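Local structure of HTPA Reductase (5U5N) at residues I76-T81 and D249-L254; V7-C12 and Q18-A23. The protein probably reduces 4-hydroxy-tetrahydrodipicolinate to tetrahydrodipicolinate with NADH or NADPH, in the diaminopimelate route to lysine. All coordinates share one frame; numbering follows the deposited sequence.

Contact 1: I76-T81 and D249-L254. With NAD (nicotinamide-adenine-dinucleotide), chain C.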
loop_
_atom_site.group_PDB
_atom_site.type_symbol
_atom_site.label_atom_id
_atom_site.label_comp_id
_atom_site.label_asym_id
_atom_site.label_seq_id
_atom_site.Cartn_x
_atom_site.Cartn_y
_atom_site.Cartn_z
ATOM N N ILE A 76 22.251 -15.646 19.733
ATOM C CA ILE A 76 21.073 -15.997 18.979
ATOM C C ILE A 76 21.577 -16.685 17.753
ATOM O O ILE A 76 22.479 -16.183 17.108
ATOM C CB ILE A 76 20.289 -14.713 18.555
ATOM C CG1 ILE A 76 19.632 -14.105 19.782
ATOM C CG2 ILE A 76 19.258 -15.046 17.474
ATOM C CD1 ILE A 76 19.019 -12.742 19.574
ATOM N N VAL A 77 20.972 -17.796 17.411
ATOM C CA VAL A 77 21.347 -18.552 16.226
ATOM C C VAL A 77 20.490 -18.113 15.036
ATOM O O VAL A 77 19.294 -17.946 15.169
ATOM C CB VAL A 77 21.176 -20.054 16.451
ATOM C CG1 VAL A 77 21.456 -20.826 15.174
ATOM C CG2 VAL A 77 22.081 -20.538 17.585
ATOM N N VAL A 78 21.134 -17.926 13.890
ATOM C CA VAL A 78 20.475 -17.727 12.625
ATOM C C VAL A 78 20.698 -18.958 11.764
ATOM O O VAL A 78 21.871 -19.298 11.482
ATOM C CB VAL A 78 21.084 -16.522 11.921
ATOM C CG1 VAL A 78 20.511 -16.384 10.530
ATOM C CG2 VAL A 78 20.795 -15.251 12.730
ATOM N N ASP A 79 19.602 -19.639 11.386
ATOM C CA ASP A 79 19.628 -20.859 10.605
ATOM C C ASP A 79 19.180 -20.627 9.160
ATOM O O ASP A 79 18.001 -20.367 8.913
ATOM C CB ASP A 79 18.755 -21.921 11.273
ATOM C CG ASP A 79 18.980 -23.314 10.719
ATOM O OD1 ASP A 79 18.549 -23.561 9.589
ATOM O OD2 ASP A 79 19.603 -24.188 11.420
ATOM N N TYR A 80 20.150 -20.681 8.237
ATOM C CA TYR A 80 19.933 -20.842 6.810
ATOM C C TYR A 80 20.733 -22.061 6.343
ATOM O O TYR A 80 21.902 -21.951 5.914
ATOM C CB TYR A 80 20.380 -19.621 6.021
ATOM C CG TYR A 80 19.423 -18.469 6.091
ATOM C CD1 TYR A 80 18.365 -18.361 5.186
ATOM C CD2 TYR A 80 19.587 -17.460 7.038
ATOM C CE1 TYR A 80 17.479 -17.275 5.211
ATOM C CE2 TYR A 80 18.707 -16.366 7.082
ATOM C CZ TYR A 80 17.654 -16.279 6.168
ATOM O OH TYR A 80 16.785 -15.190 6.235
ATOM N N THR A 81 20.067 -23.206 6.423
ATOM C CA THR A 81 20.606 -24.485 6.060
ATOM C C THR A 81 19.855 -25.070 4.875
ATOM O O THR A 81 19.969 -24.563 3.793
ATOM C CB THR A 81 20.643 -25.423 7.299
ATOM O OG1 THR A 81 19.322 -25.532 7.872
ATOM C CG2 THR A 81 21.590 -24.880 8.337
ATOM N N ASP A 249 17.527 -7.288 11.158
ATOM C CA ASP A 249 16.407 -6.672 11.887
ATOM C C ASP A 249 15.687 -7.666 12.782
ATOM O O ASP A 249 15.313 -7.335 13.902
ATOM C CB ASP A 249 15.412 -6.065 10.922
ATOM C CG ASP A 249 16.049 -5.007 10.017
ATOM O OD1 ASP A 249 17.036 -4.322 10.440
ATOM O OD2 ASP A 249 15.529 -4.861 8.869
ATOM N N ALA A 250 15.500 -8.884 12.284
ATOM C CA ALA A 250 14.853 -9.913 13.077
ATOM C C ALA A 250 15.697 -10.177 14.335
ATOM O O ALA A 250 15.162 -10.299 15.427
ATOM C CB ALA A 250 14.645 -11.198 12.246
ATOM N N VAL A 251 17.013 -10.222 14.185
ATOM C CA VAL A 251 17.914 -10.538 15.319
ATOM C C VAL A 251 17.859 -9.393 16.336
ATOM O O VAL A 251 17.852 -9.631 17.535
ATOM C CB VAL A 251 19.356 -10.767 14.841
ATOM C CG1 VAL A 251 20.382 -10.577 15.966
ATOM C CG2 VAL A 251 19.495 -12.152 14.243
ATOM N N LEU A 252 17.821 -8.167 15.835
ATOM C CA LEU A 252 17.706 -6.990 16.698
ATOM C C LEU A 252 16.399 -6.990 17.478
ATOM O O LEU A 252 16.385 -6.724 18.655
ATOM C CB LEU A 252 17.807 -5.715 15.882
ATOM C CG LEU A 252 19.161 -5.365 15.285
ATOM C CD1 LEU A 252 19.047 -4.104 14.469
ATOM C CD2 LEU A 252 20.228 -5.216 16.365
ATOM N N PHE A 253 15.299 -7.310 16.800
ATOM C CA PHE A 253 14.009 -7.446 17.458
ATOM C C PHE A 253 14.011 -8.549 18.510
ATOM O O PHE A 253 13.629 -8.305 19.646
ATOM C CB PHE A 253 12.914 -7.652 16.412
ATOM C CG PHE A 253 11.532 -7.864 16.978
ATOM C CD1 PHE A 253 10.709 -6.793 17.308
ATOM C CD2 PHE A 253 11.061 -9.153 17.190
ATOM C CE1 PHE A 253 9.441 -7.004 17.811
ATOM C CE2 PHE A 253 9.777 -9.363 17.685
ATOM C CZ PHE A 253 8.967 -8.297 17.988
ATOM N N LEU A 254 14.469 -9.749 18.160
ATOM C CA LEU A 254 14.446 -10.886 19.112
ATOM C C LEU A 254 15.343 -10.606 20.329
ATOM O O LEU A 254 15.001 -10.902 21.463
ATOM C CB LEU A 254 14.843 -12.208 18.422
ATOM C CG LEU A 254 14.514 -13.498 19.174
ATOM C CD1 LEU A 254 13.022 -13.617 19.448
ATOM C CD2 LEU A 254 15.016 -14.734 18.416
HETATM P PA NAD C . 22.959 -23.337 0.121
HETATM O O1A NAD C . 22.750 -24.696 -0.524
HETATM O O2A NAD C . 23.805 -22.268 -0.543
HETATM O O5B NAD C . 23.540 -23.512 1.594
HETATM C C5B NAD C . 22.876 -24.253 2.599
HETATM C C4B NAD C . 23.971 -24.773 3.522
HETATM O O4B NAD C . 23.425 -25.455 4.650
HETATM C C3B NAD C . 24.929 -25.741 2.828
HETATM O O3B NAD C . 26.203 -25.097 2.646
HETATM C C2B NAD C . 24.955 -26.986 3.730
HETATM O O2B NAD C . 26.272 -27.575 3.820
HETATM C C1B NAD C . 24.367 -26.455 5.052
HETATM N N9A NAD C . 23.710 -27.421 5.975
HETATM C C8A NAD C . 22.944 -28.482 5.643
HETATM N N7A NAD C . 22.514 -29.125 6.753
HETATM C C5A NAD C . 22.994 -28.469 7.825
HETATM C C6A NAD C . 22.929 -28.630 9.294
HETATM N N6A NAD C . 22.229 -29.642 9.850
HETATM N N1A NAD C . 23.574 -27.734 10.073
HETATM C C2A NAD C . 24.288 -26.717 9.545
HETATM N N3A NAD C . 24.398 -26.519 8.208
HETATM C C4A NAD C . 23.781 -27.343 7.312
HETATM O O3 NAD C . 21.485 -22.772 0.468
HETATM P PN NAD C . 21.087 -21.199 0.437
HETATM O O1N NAD C . 21.145 -20.794 -1.018
HETATM O O2N NAD C . 21.913 -20.449 1.465
HETATM O O5D NAD C . 19.584 -21.304 1.016
HETATM C C5D NAD C . 19.376 -21.851 2.314
HETATM C C4D NAD C . 17.903 -21.967 2.682
HETATM O O4D NAD C . 17.376 -20.657 2.922
HETATM C C3D NAD C . 17.030 -22.608 1.593
HETATM O O3D NAD C . 16.067 -23.514 2.160
HETATM C C2D NAD C . 16.332 -21.427 0.948
HETATM O O2D NAD C . 15.035 -21.737 0.437
HETATM C C1D NAD C . 16.200 -20.466 2.122
HETATM N N1N NAD C . 15.982 -19.047 1.770
HETATM C C2N NAD C . 15.050 -18.397 2.491
HETATM C C3N NAD C . 14.751 -17.055 2.277
HETATM C C7N NAD C . 13.681 -16.362 3.101
HETATM O O7N NAD C . 13.101 -15.405 2.614
HETATM N N7N NAD C . 13.349 -16.777 4.335
HETATM C C4N NAD C . 15.451 -16.385 1.273
HETATM C C5N NAD C . 16.414 -17.061 0.527
HETATM C C6N NAD C . 16.667 -18.406 0.795
#
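I76 and V251 are the nearest backbone positions of strand 76-79 and helix 249-254. The axes of the two short segments come within 10.0 Å. They run at 151°, close to antiparallel.

V78 and V251 make the closest side-chain approach between the two segments. Their CG2 atoms meet at 3.7 Å, and the two side chains cross at about a right angle. In V78, CG1 lies anti to the backbone N (chi1 174°), which leaves CG2 beside that N to meet the helix. I76 reaches with both branches. Its CG2 lies 4.3 Å from V251 CG2 and 4.4 Å from L254 CD2, both loose contacts. Its CD1 runs on to the helix backbone, 3.9 Å from V251 O.

Past the strand end the chain turns to NAD. Y80 brings its ring edge to the cofactor, with CD1 3.4 Å from NAD O4D, which lies in the ring plane. T81 CG2 sits 3.3 Å from NAD N3A. T81 OG1 donates to D79 OD1 at 2.7 Å, on the syn side and 16° out of the carboxylate plane. N89, Y93 and T104 also bond the D79 carboxylate.

No hydrogen bond crosses between the two segments. Strand and helix are joined by buried aliphatic packing, while the side-chain hydrogen bonds of 76-81 lie at its cofactor end.

Contact 2: V7-C12 and Q18-A23. With NAD (nicotinamide-adenine-dinucleotide), chain C.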
loop_
_atom_site.group_PDB
_atom_site.type_symbol
_atom_site.label_atom_id
_atom_site.label_comp_id
_atom_site.label_asym_id
_atom_site.label_seq_id
_atom_site.Cartn_x
_atom_site.Cartn_y
_atom_site.Cartn_z
ATOM N N VAL A 7 25.528 -13.112 17.230
ATOM C CA VAL A 7 24.830 -14.065 16.381
ATOM C C VAL A 7 25.765 -15.167 15.854
ATOM O O VAL A 7 26.893 -14.893 15.459
ATOM C CB VAL A 7 24.091 -13.427 15.176
ATOM C CG1 VAL A 7 22.987 -12.554 15.682
ATOM C CG2 VAL A 7 24.993 -12.621 14.263
ATOM N N MET A 8 25.233 -16.394 15.808
ATOM C CA MET A 8 25.913 -17.524 15.193
ATOM C C MET A 8 25.114 -17.825 13.964
ATOM O O MET A 8 23.928 -18.142 14.055
ATOM C CB MET A 8 25.940 -18.719 16.151
ATOM C CG MET A 8 26.587 -20.000 15.608
ATOM S SD MET A 8 26.302 -21.354 16.765
ATOM C CE MET A 8 27.497 -22.592 16.207
ATOM N N VAL A 9 25.757 -17.737 12.807
ATOM C CA VAL A 9 25.099 -18.047 11.536
ATOM C C VAL A 9 25.489 -19.437 11.077
ATOM O O VAL A 9 26.643 -19.657 10.749
ATOM C CB VAL A 9 25.468 -17.012 10.443
ATOM C CG1 VAL A 9 24.773 -17.329 9.149
ATOM C CG2 VAL A 9 25.160 -15.601 10.922
ATOM N N ASN A 10 24.503 -20.353 11.074
ATOM C CA ASN A 10 24.604 -21.698 10.511
ATOM C C ASN A 10 23.789 -21.718 9.235
ATOM O O ASN A 10 22.563 -21.599 9.309
ATOM C CB ASN A 10 24.066 -22.714 11.519
ATOM C CG ASN A 10 24.748 -22.582 12.865
ATOM O OD1 ASN A 10 25.913 -22.213 12.929
ATOM N ND2 ASN A 10 24.062 -22.908 13.926
ATOM N N ASP A 11 24.385 -21.823 8.047
ATOM C CA ASP A 11 25.766 -22.161 7.732
ATOM C C ASP A 11 26.362 -20.944 7.060
ATOM O O ASP A 11 25.877 -20.543 6.021
ATOM C CB ASP A 11 25.704 -23.347 6.743
ATOM C CG ASP A 11 27.064 -23.811 6.222
ATOM O OD1 ASP A 11 28.135 -23.264 6.573
ATOM O OD2 ASP A 11 27.060 -24.776 5.415
ATOM N N CYS A 12 27.423 -20.370 7.619
ATOM C CA CYS A 12 28.020 -19.192 6.991
ATOM C C CYS A 12 28.699 -19.468 5.634
ATOM O O CYS A 12 29.067 -18.508 4.951
ATOM C CB CYS A 12 28.957 -18.466 7.955
ATOM S SG CYS A 12 30.516 -19.304 8.217
ATOM N N GLN A 18 26.125 -16.990 4.226
ATOM C CA GLN A 18 27.252 -16.043 4.007
ATOM C C GLN A 18 26.781 -14.573 3.898
ATOM O O GLN A 18 27.342 -13.691 4.542
ATOM C CB GLN A 18 28.003 -16.405 2.726
ATOM C CG GLN A 18 29.116 -15.444 2.324
ATOM C CD GLN A 18 30.092 -16.032 1.337
ATOM O OE1 GLN A 18 30.524 -17.170 1.485
ATOM N NE2 GLN A 18 30.452 -15.243 0.308
ATOM N N ALA A 19 25.772 -14.322 3.055
ATOM C CA ALA A 19 25.210 -12.975 2.902
ATOM C C ALA A 19 24.722 -12.425 4.246
ATOM O O ALA A 19 25.050 -11.302 4.577
ATOM C CB ALA A 19 24.115 -12.964 1.858
ATOM N N VAL A 20 24.036 -13.244 5.055
ATOM C CA VAL A 20 23.565 -12.806 6.371
ATOM C C VAL A 20 24.722 -12.428 7.298
ATOM O O VAL A 20 24.656 -11.418 8.034
ATOM C CB VAL A 20 22.698 -13.883 7.059
ATOM C CG1 VAL A 20 22.442 -13.579 8.547
ATOM C CG2 VAL A 20 21.369 -14.021 6.328
ATOM N N ALA A 21 25.761 -13.255 7.280
ATOM C CA ALA A 21 26.904 -13.028 8.163
ATOM C C ALA A 21 27.640 -11.743 7.784
ATOM O O ALA A 21 28.038 -10.975 8.633
ATOM C CB ALA A 21 27.859 -14.226 8.135
ATOM N N GLU A 22 27.823 -11.542 6.494
ATOM C CA GLU A 22 28.484 -10.341 5.982
ATOM C C GLU A 22 27.716 -9.075 6.279
ATOM O O GLU A 22 28.321 -8.056 6.612
ATOM C CB GLU A 22 28.728 -10.459 4.488
ATOM C CG GLU A 22 29.795 -11.497 4.252
ATOM C CD GLU A 22 30.524 -11.312 2.964
ATOM O OE1 GLU A 22 30.073 -11.958 1.988
ATOM O OE2 GLU A 22 31.509 -10.512 2.942
ATOM N N ALA A 23 26.398 -9.168 6.172
ATOM C CA ALA A 23 25.513 -8.062 6.501
ATOM C C ALA A 23 25.470 -7.826 7.996
ATOM O O ALA A 23 25.399 -6.657 8.419
ATOM C CB ALA A 23 24.125 -8.326 5.973
HETATM P PA NAD C . 22.959 -23.337 0.121
HETATM O O1A NAD C . 22.750 -24.696 -0.524
HETATM O O2A NAD C . 23.805 -22.268 -0.543
HETATM O O5B NAD C . 23.540 -23.512 1.594
HETATM C C5B NAD C . 22.876 -24.253 2.599
HETATM C C4B NAD C . 23.971 -24.773 3.522
HETATM O O4B NAD C . 23.425 -25.455 4.650
HETATM C C3B NAD C . 24.929 -25.741 2.828
HETATM O O3B NAD C . 26.203 -25.097 2.646
HETATM C C2B NAD C . 24.955 -26.986 3.730
HETATM O O2B NAD C . 26.272 -27.575 3.820
HETATM C C1B NAD C . 24.367 -26.455 5.052
HETATM N N9A NAD C . 23.710 -27.421 5.975
HETATM C C8A NAD C . 22.944 -28.482 5.643
HETATM N N7A NAD C . 22.514 -29.125 6.753
HETATM C C5A NAD C . 22.994 -28.469 7.825
HETATM C C6A NAD C . 22.929 -28.630 9.294
HETATM N N6A NAD C . 22.229 -29.642 9.850
HETATM N N1A NAD C . 23.574 -27.734 10.073
HETATM C C2A NAD C . 24.288 -26.717 9.545
HETATM N N3A NAD C . 24.398 -26.519 8.208
HETATM C C4A NAD C . 23.781 -27.343 7.312
HETATM O O3 NAD C . 21.485 -22.772 0.468
HETATM P PN NAD C . 21.087 -21.199 0.437
HETATM O O1N NAD C . 21.145 -20.794 -1.018
HETATM O O2N NAD C . 21.913 -20.449 1.465
HETATM O O5D NAD C . 19.584 -21.304 1.016
HETATM C C5D NAD C . 19.376 -21.851 2.314
HETATM C C4D NAD C . 17.903 -21.967 2.682
HETATM O O4D NAD C . 17.376 -20.657 2.922
HETATM C C3D NAD C . 17.030 -22.608 1.593
HETATM O O3D NAD C . 16.067 -23.514 2.160
HETATM C C2D NAD C . 16.332 -21.427 0.948
HETATM O O2D NAD C . 15.035 -21.737 0.437
HETATM C C1D NAD C . 16.200 -20.466 2.122
HETATM N N1N NAD C . 15.982 -19.047 1.770
HETATM C C2N NAD C . 15.050 -18.397 2.491
HETATM C C3N NAD C . 14.751 -17.055 2.277
HETATM C C7N NAD C . 13.681 -16.362 3.101
HETATM O O7N NAD C . 13.101 -15.405 2.614
HETATM N N7N NAD C . 13.349 -16.777 4.335
HETATM C C4N NAD C . 15.451 -16.385 1.273
HETATM C C5N NAD C . 16.414 -17.061 0.527
HETATM C C6N NAD C . 16.667 -18.406 0.795
HETATM O O HOH W 1 31.589 -17.985 3.714
#
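V9 CG2 packs on two side chains of helix 18-23, 4.1 Å from V20 CG1 and as far from A21 CB. The two valines meet at a slant. Further along, C12 CB rests loosely on A21 CB. No direct hydrogen bond joins the segments. A water donates to both C12 O and Q18 OE1. Its C12 end is less certain, because that residue has two conformers.

D11 follows a cis peptide bond and turns from the helix to NAD. Its CB lies 3.7 Å from NAD N3A and equally near NAD O4B, at the junction of adenine and ribose. CG stands anti to the backbone N (chi1 177°), which carries the carboxylate along the ribose. CG itself is 3.9 Å from NAD O3B. At the tip, OD2 accepts a hydrogen bond from NAD O3B at 2.9 Å. A second bond, from NAD O2B, is weak at 3.3 Å. T37 OG1 also bonds OD2, and T13 OG1 bonds OD1, so both oxygens are held.

The backbone nitrogens of K15 and V16, in the first turn of helix 15-27, bond the cofactor too. This is the first strand, dinucleotide-binding loop and first helix of a Rossmann fold.

In the fold
Contacts 1 and 2 lie side by side, their centres about 9 Å apart. Strands 76-79 and 7-10 are neighbours in the parallel sheet. V78 N to M8 O and Y80 N to N10 O, each 2.8 Å, are probable hydrogen bonds between them. Helices 241-259 and 15-27 pack on the same face of that sheet: V78 also touches V20, and V20 touches T247 of helix 241-259. V251 packs on V7 as well, though the 3.3 Å between their CG1 atoms is doubtfully short. The ends of both strands lead to NAD. D11 borders the adenosine half. T81 touches both halves, with CG2 at the adenine and O at C5D. Y80 reaches the nicotinamide ribose and ring.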